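Local coordinates for protein magnesium transporter MgtE (Enterococcus faecalis, PDB 2OUX) that probably carries magnesium ions across the cell membrane as a homodimer, with this chain forming its cytosolic, magnesium-binding part, at residues A[52-55]-A[56-60]; A[187-191]-A[192-196]. All coordinates share one frame; numbering follows the deposited sequence.

Contact 1 of 2, residues A[52-55]-A[56-60]; sequences QHLY and NYLSP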
loop_
_atom_site.group_PDB
_atom_site.type_symbol
_atom_site.label_atom_id
_atom_site.label_comp_id
_atom_site.label_asym_id
_atom_site.label_seq_id
_atom_site.Cartn_x
_atom_site.Cartn_y
_atom_site.Cartn_z
ATOM N N GLN A 52 -28.884 -15.381 -9.035
ATOM C CA GLN A 52 -28.818 -16.779 -9.437
ATOM C C GLN A 52 -28.114 -16.956 -10.781
ATOM O O GLN A 52 -27.234 -17.813 -10.920
ATOM C CB GLN A 52 -30.229 -17.369 -9.499
ATOM C CG GLN A 52 -30.851 -17.630 -8.134
ATOM C CD GLN A 52 -29.996 -18.554 -7.271
ATOM O OE1 GLN A 52 -29.334 -19.460 -7.778
ATOM N NE2 GLN A 52 -30.025 -18.337 -5.960
ATOM N N HIS A 53 -28.507 -16.155 -11.770
ATOM C CA HIS A 53 -27.889 -16.224 -13.093
ATOM C C HIS A 53 -26.410 -15.968 -12.929
ATOM O O HIS A 53 -25.573 -16.660 -13.511
ATOM C CB HIS A 53 -28.448 -15.146 -14.026
ATOM C CG HIS A 53 -29.855 -15.382 -14.449
ATOM N ND1 HIS A 53 -30.247 -16.486 -15.170
ATOM C CD2 HIS A 53 -30.983 -14.639 -14.265
ATOM C CE1 HIS A 53 -31.544 -16.422 -15.414
ATOM N NE2 HIS A 53 -32.008 -15.306 -14.871
ATOM N N LEU A 54 -26.102 -14.955 -12.125
ATOM C CA LEU A 54 -24.727 -14.565 -11.887
ATOM C C LEU A 54 -23.882 -15.715 -11.358
ATOM O O LEU A 54 -22.719 -15.851 -11.737
ATOM C CB LEU A 54 -24.687 -13.366 -10.944
ATOM C CG LEU A 54 -23.320 -12.740 -10.702
ATOM C CD1 LEU A 54 -23.495 -11.323 -10.236
ATOM C CD2 LEU A 54 -22.565 -13.562 -9.681
ATOM N N TYR A 55 -24.467 -16.549 -10.502
ATOM C CA TYR A 55 -23.756 -17.701 -9.951
ATOM C C TYR A 55 -23.446 -18.703 -11.059
ATOM O O TYR A 55 -22.489 -19.470 -10.965
ATOM C CB TYR A 55 -24.600 -18.385 -8.865
ATOM C CG TYR A 55 -24.934 -17.497 -7.681
ATOM C CD1 TYR A 55 -26.185 -17.566 -7.062
ATOM C CD2 TYR A 55 -24.003 -16.582 -7.183
ATOM C CE1 TYR A 55 -26.501 -16.742 -5.979
ATOM C CE2 TYR A 55 -24.310 -15.753 -6.098
ATOM C CZ TYR A 55 -25.555 -15.837 -5.504
ATOM O OH TYR A 55 -25.855 -15.004 -4.449
ATOM N N ASN A 56 -24.258 -18.691 -12.113
ATOM C CA ASN A 56 -24.056 -19.610 -13.229
ATOM C C ASN A 56 -22.963 -19.161 -14.206
ATOM O O ASN A 56 -22.422 -19.977 -14.950
ATOM C CB ASN A 56 -25.368 -19.810 -14.003
ATOM C CG ASN A 56 -26.487 -20.370 -13.133
ATOM O OD1 ASN A 56 -26.270 -21.278 -12.326
ATOM N ND2 ASN A 56 -27.695 -19.842 -13.311
ATOM N N TYR A 57 -22.630 -17.874 -14.208
ATOM C CA TYR A 57 -21.615 -17.373 -15.130
ATOM C C TYR A 57 -20.251 -17.126 -14.501
ATOM O O TYR A 57 -19.289 -16.813 -15.203
ATOM C CB TYR A 57 -22.096 -16.084 -15.796
ATOM C CG TYR A 57 -23.394 -16.223 -16.557
ATOM C CD1 TYR A 57 -23.614 -17.303 -17.410
ATOM C CD2 TYR A 57 -24.401 -15.272 -16.429
ATOM C CE1 TYR A 57 -24.802 -17.426 -18.123
ATOM C CE2 TYR A 57 -25.593 -15.384 -17.136
ATOM C CZ TYR A 57 -25.785 -16.465 -17.979
ATOM O OH TYR A 57 -26.956 -16.577 -18.684
ATOM N N LEU A 58 -20.164 -17.263 -13.184
ATOM C CA LEU A 58 -18.902 -17.035 -12.493
ATOM C C LEU A 58 -18.476 -18.249 -11.691
ATOM O O LEU A 58 -19.296 -18.904 -11.055
ATOM C CB LEU A 58 -19.022 -15.823 -11.570
ATOM C CG LEU A 58 -19.299 -14.514 -12.309
ATOM C CD1 LEU A 58 -19.674 -13.424 -11.331
ATOM C CD2 LEU A 58 -18.074 -14.133 -13.115
ATOM N N SER A 59 -17.186 -18.546 -11.744
ATOM C CA SER A 59 -16.627 -19.674 -11.018
ATOM C C SER A 59 -16.515 -19.292 -9.545
ATOM O O SER A 59 -16.602 -18.120 -9.194
ATOM C CB SER A 59 -15.234 -19.990 -11.545
ATOM O OG SER A 59 -14.326 -18.958 -11.187
ATOM N N PRO A 60 -16.335 -20.285 -8.665
ATOM C CA PRO A 60 -16.210 -19.973 -7.241
ATOM C C PRO A 60 -15.032 -19.035 -6.984
ATOM O O PRO A 60 -15.117 -18.154 -6.127
ATOM C CB PRO A 60 -16.025 -21.348 -6.612
ATOM C CG PRO A 60 -16.932 -22.203 -7.476
ATOM C CD PRO A 60 -16.549 -21.730 -8.867
HETATM O O HOH W 1 -28.773 -18.520 -16.202
#

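Contact 2 of 2, residues A[187-191]-A[192-196]; sequences GVISL and RDLIV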
loop_
_atom_site.group_PDB
_atom_site.type_symbol
_atom_site.label_atom_id
_atom_site.label_comp_id
_atom_site.label_asym_id
_atom_site.label_seq_id
_atom_site.Cartn_x
_atom_site.Cartn_y
_atom_site.Cartn_z
ATOM N N GLY A 187 14.239 -11.812 7.847
ATOM C CA GLY A 187 14.540 -10.675 7.001
ATOM C C GLY A 187 13.409 -10.292 6.074
ATOM O O GLY A 187 12.356 -10.938 6.050
ATOM N N VAL A 188 13.628 -9.236 5.300
ATOM C CA VAL A 188 12.615 -8.757 4.370
ATOM C C VAL A 188 13.256 -7.923 3.267
ATOM O O VAL A 188 14.334 -7.354 3.460
ATOM C CB VAL A 188 11.571 -7.873 5.095
ATOM C CG1 VAL A 188 12.244 -6.632 5.680
ATOM C CG2 VAL A 188 10.469 -7.461 4.131
ATOM N N ILE A 189 12.596 -7.877 2.112
ATOM C CA ILE A 189 13.056 -7.077 0.986
ATOM C C ILE A 189 11.835 -6.633 0.193
ATOM O O ILE A 189 10.983 -7.443 -0.143
ATOM C CB ILE A 189 14.044 -7.851 0.048
ATOM C CG1 ILE A 189 14.683 -6.859 -0.929
ATOM C CG2 ILE A 189 13.319 -8.927 -0.757
ATOM C CD1 ILE A 189 15.914 -7.382 -1.632
ATOM N N SER A 190 11.737 -5.335 -0.070
ATOM C CA SER A 190 10.613 -4.798 -0.828
ATOM C C SER A 190 10.808 -5.178 -2.285
ATOM O O SER A 190 11.936 -5.379 -2.735
ATOM C CB SER A 190 10.559 -3.277 -0.716
ATOM O OG SER A 190 11.692 -2.706 -1.342
ATOM N N LEU A 191 9.716 -5.281 -3.026
ATOM C CA LEU A 191 9.833 -5.647 -4.426
ATOM C C LEU A 191 10.604 -4.568 -5.190
ATOM O O LEU A 191 11.380 -4.873 -6.101
ATOM C CB LEU A 191 8.454 -5.846 -5.055
ATOM C CG LEU A 191 8.522 -6.309 -6.513
ATOM C CD1 LEU A 191 9.354 -7.597 -6.602
ATOM C CD2 LEU A 191 7.121 -6.538 -7.043
ATOM N N ARG A 192 10.399 -3.310 -4.806
ATOM C CA ARG A 192 11.083 -2.211 -5.467
ATOM C C ARG A 192 12.603 -2.241 -5.275
ATOM O O ARG A 192 13.335 -1.677 -6.079
ATOM C CB ARG A 192 10.517 -0.860 -5.008
ATOM C CG ARG A 192 10.770 -0.475 -3.550
ATOM C CD ARG A 192 10.026 0.834 -3.195
ATOM N NE ARG A 192 10.532 1.992 -3.932
ATOM C CZ ARG A 192 9.916 3.169 -4.010
ATOM N NH1 ARG A 192 8.756 3.366 -3.395
ATOM N NH2 ARG A 192 10.460 4.154 -4.707
ATOM N N ASP A 193 13.078 -2.885 -4.214
ATOM C CA ASP A 193 14.520 -2.986 -3.989
ATOM C C ASP A 193 15.006 -4.195 -4.754
ATOM O O ASP A 193 16.115 -4.222 -5.294
ATOM C CB ASP A 193 14.844 -3.170 -2.510
ATOM C CG ASP A 193 14.778 -1.878 -1.744
ATOM O OD1 ASP A 193 14.765 -0.815 -2.391
ATOM O OD2 ASP A 193 14.756 -1.919 -0.499
ATOM N N LEU A 194 14.139 -5.194 -4.806
ATOM C CA LEU A 194 14.430 -6.433 -5.497
ATOM C C LEU A 194 14.653 -6.246 -6.997
ATOM O O LEU A 194 15.693 -6.636 -7.524
ATOM C CB LEU A 194 13.284 -7.419 -5.272
ATOM C CG LEU A 194 13.519 -8.876 -5.659
ATOM C CD1 LEU A 194 14.686 -9.444 -4.853
ATOM C CD2 LEU A 194 12.257 -9.682 -5.381
ATOM N N ILE A 195 13.689 -5.644 -7.686
ATOM C CA ILE A 195 13.802 -5.479 -9.130
ATOM C C ILE A 195 15.009 -4.700 -9.642
ATOM O O ILE A 195 15.345 -4.800 -10.830
ATOM C CB ILE A 195 12.532 -4.837 -9.738
ATOM C CG1 ILE A 195 12.389 -3.388 -9.267
ATOM C CG2 ILE A 195 11.310 -5.656 -9.360
ATOM C CD1 ILE A 195 11.371 -2.602 -10.067
ATOM N N VAL A 196 15.666 -3.931 -8.779
ATOM C CA VAL A 196 16.827 -3.167 -9.230
ATOM C C VAL A 196 18.135 -3.899 -8.934
ATOM O O VAL A 196 19.211 -3.316 -9.019
ATOM C CB VAL A 196 16.903 -1.774 -8.565
ATOM C CG1 VAL A 196 15.553 -1.066 -8.665
ATOM C CG2 VAL A 196 17.357 -1.906 -7.120
#

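Contact 1 of 2, residues A[52-55]-A[56-60]
Leu54 and Leu58 touch one turn apart in a local contact at the C-terminal end of helix 48-57, where the chain leaves the helix and turns toward helix 60-67. Their side chains cross obliquely, methyl against methyl, with Leu54 CD2 modelled 3.3 Å from Leu58 CD1. That is tighter than carbon usually allows, so the exact closeness is doubtful. Leu54 reaches this point because its CG stands anti to the backbone N (chi1 -174°), which swings the branched end back toward Leu58. Both leucines suit a buried face: Leu54 also packs on Phe27 and Leu58 on Phe31, two side chains of helix 24-31.

The backbone winds more tightly here. Asn56 N bonds to His53 O at 2.8 Å and Tyr57 N to Leu54 O at 3.2 Å, both three residues back, whereas the bonds reaching four residues back are weak. This shift toward 3-10 pairing is a common way for a helix to run out. It occurs in the all-helical MgtE intracellular N domain, where helix 48-57 packs against helices 24-31 and 8-20.

Tyr57 lays one face of its ring over His53 O, with CD2 3.4 Å away, while the same ring packs on Leu19 of helix 8-20. On the polar side, a water lies in the plane of the His53 ring, 2.7 Å from ND1, and bonds weakly to Asn56 ND2 at 3.4 Å. An imidazole and an amide suit this less buried side, where solvent can join them. Tyr55 turns its hydroxyl the other way, to Tyr43 and Glu83. Beyond Leu58, the side chain of Ser59 caps helix 60-67 and Glu62 accepts from Ser59 N, consistent with a capping box; Pro60, which has no N-H to satisfy, fits the first turn.

Contact 2 of 2, residues A[187-191]-A[192-196]
Leu191 pushes its CD1 methyl into the notch between two side chains of the following turn, 3.8 Å from Leu194 CD2 and 3.9 Å from Ile195 CG2. It meets Leu194 at a slant and Ile195 at about a right angle, so this single methyl touches both neighbours. Leu191 CG lies beside its own carbonyl carbon (chi1 -177°), a torsion that carries CD1 to the two of them. Leucine is apt here because its forked end has a second surface to cover: Leu191 packs on Leu191 of the second subunit.

Leu194 splits its fork, CD2 to Leu191 and CD1 to Ile189. The latter methyl lies 4.0 Å from Ile189 CD1, the end of a long side chain that comes across it from the strand. Helix 156-166 adds Met160 and Leu163 around Leu194. Ile189 CG1 also rests against the methylene of Asp193, 4.0 Å from its CB.

Ser190 fills the corner between strand and helix. Its OG, short enough to fold back, accepts a weak bond from Asp193 N at 3.2 Å, and its carbonyl O takes both Asp193 N and Leu194 N. At chi1 67° Arg192 CG sits between its backbone N and carbonyl carbon, 3.3 Å from Ser190 OG, so the aliphatic base of the arginine lies alongside the serine. Further out the chain bends, and the guanidinium reaches the carbonyls of Ala167, Glu171 and Ala170 of the second subunit. Ile195 N closes the turn on Leu191 O with a nearly straight bond of 171°.

A strand passing through a serine N-cap straight into a helix, with Leu194 facing helix 156-166, Leu191 shared between Leu163 of that helix and the partner chain, and an arginine turned to that chain, fits the third-strand-to-second-helix junction of a CBS motif in a dimer.

In the fold
Both contacts join residues a turn or so apart, and each mixes buried with more exposed side chains, but they lie in different domains, on opposite sides of the chain's centre, and the centres of the two contacts are about 39 Å apart. Contact 1 lies where a helix of the N domain finishes, contact 2 where a helix of the first CBS motif begins. Their chemistry follows: the ending turn leans on three-residue backbone bonds and a bridging water, the starting one on a serine cap. Residues 52-60 touch no other chain of the assembly, whereas 187-196 help form the dimer interface and lie closer to bound magnesium, Ser190's side chain being about 8 Å from one ion.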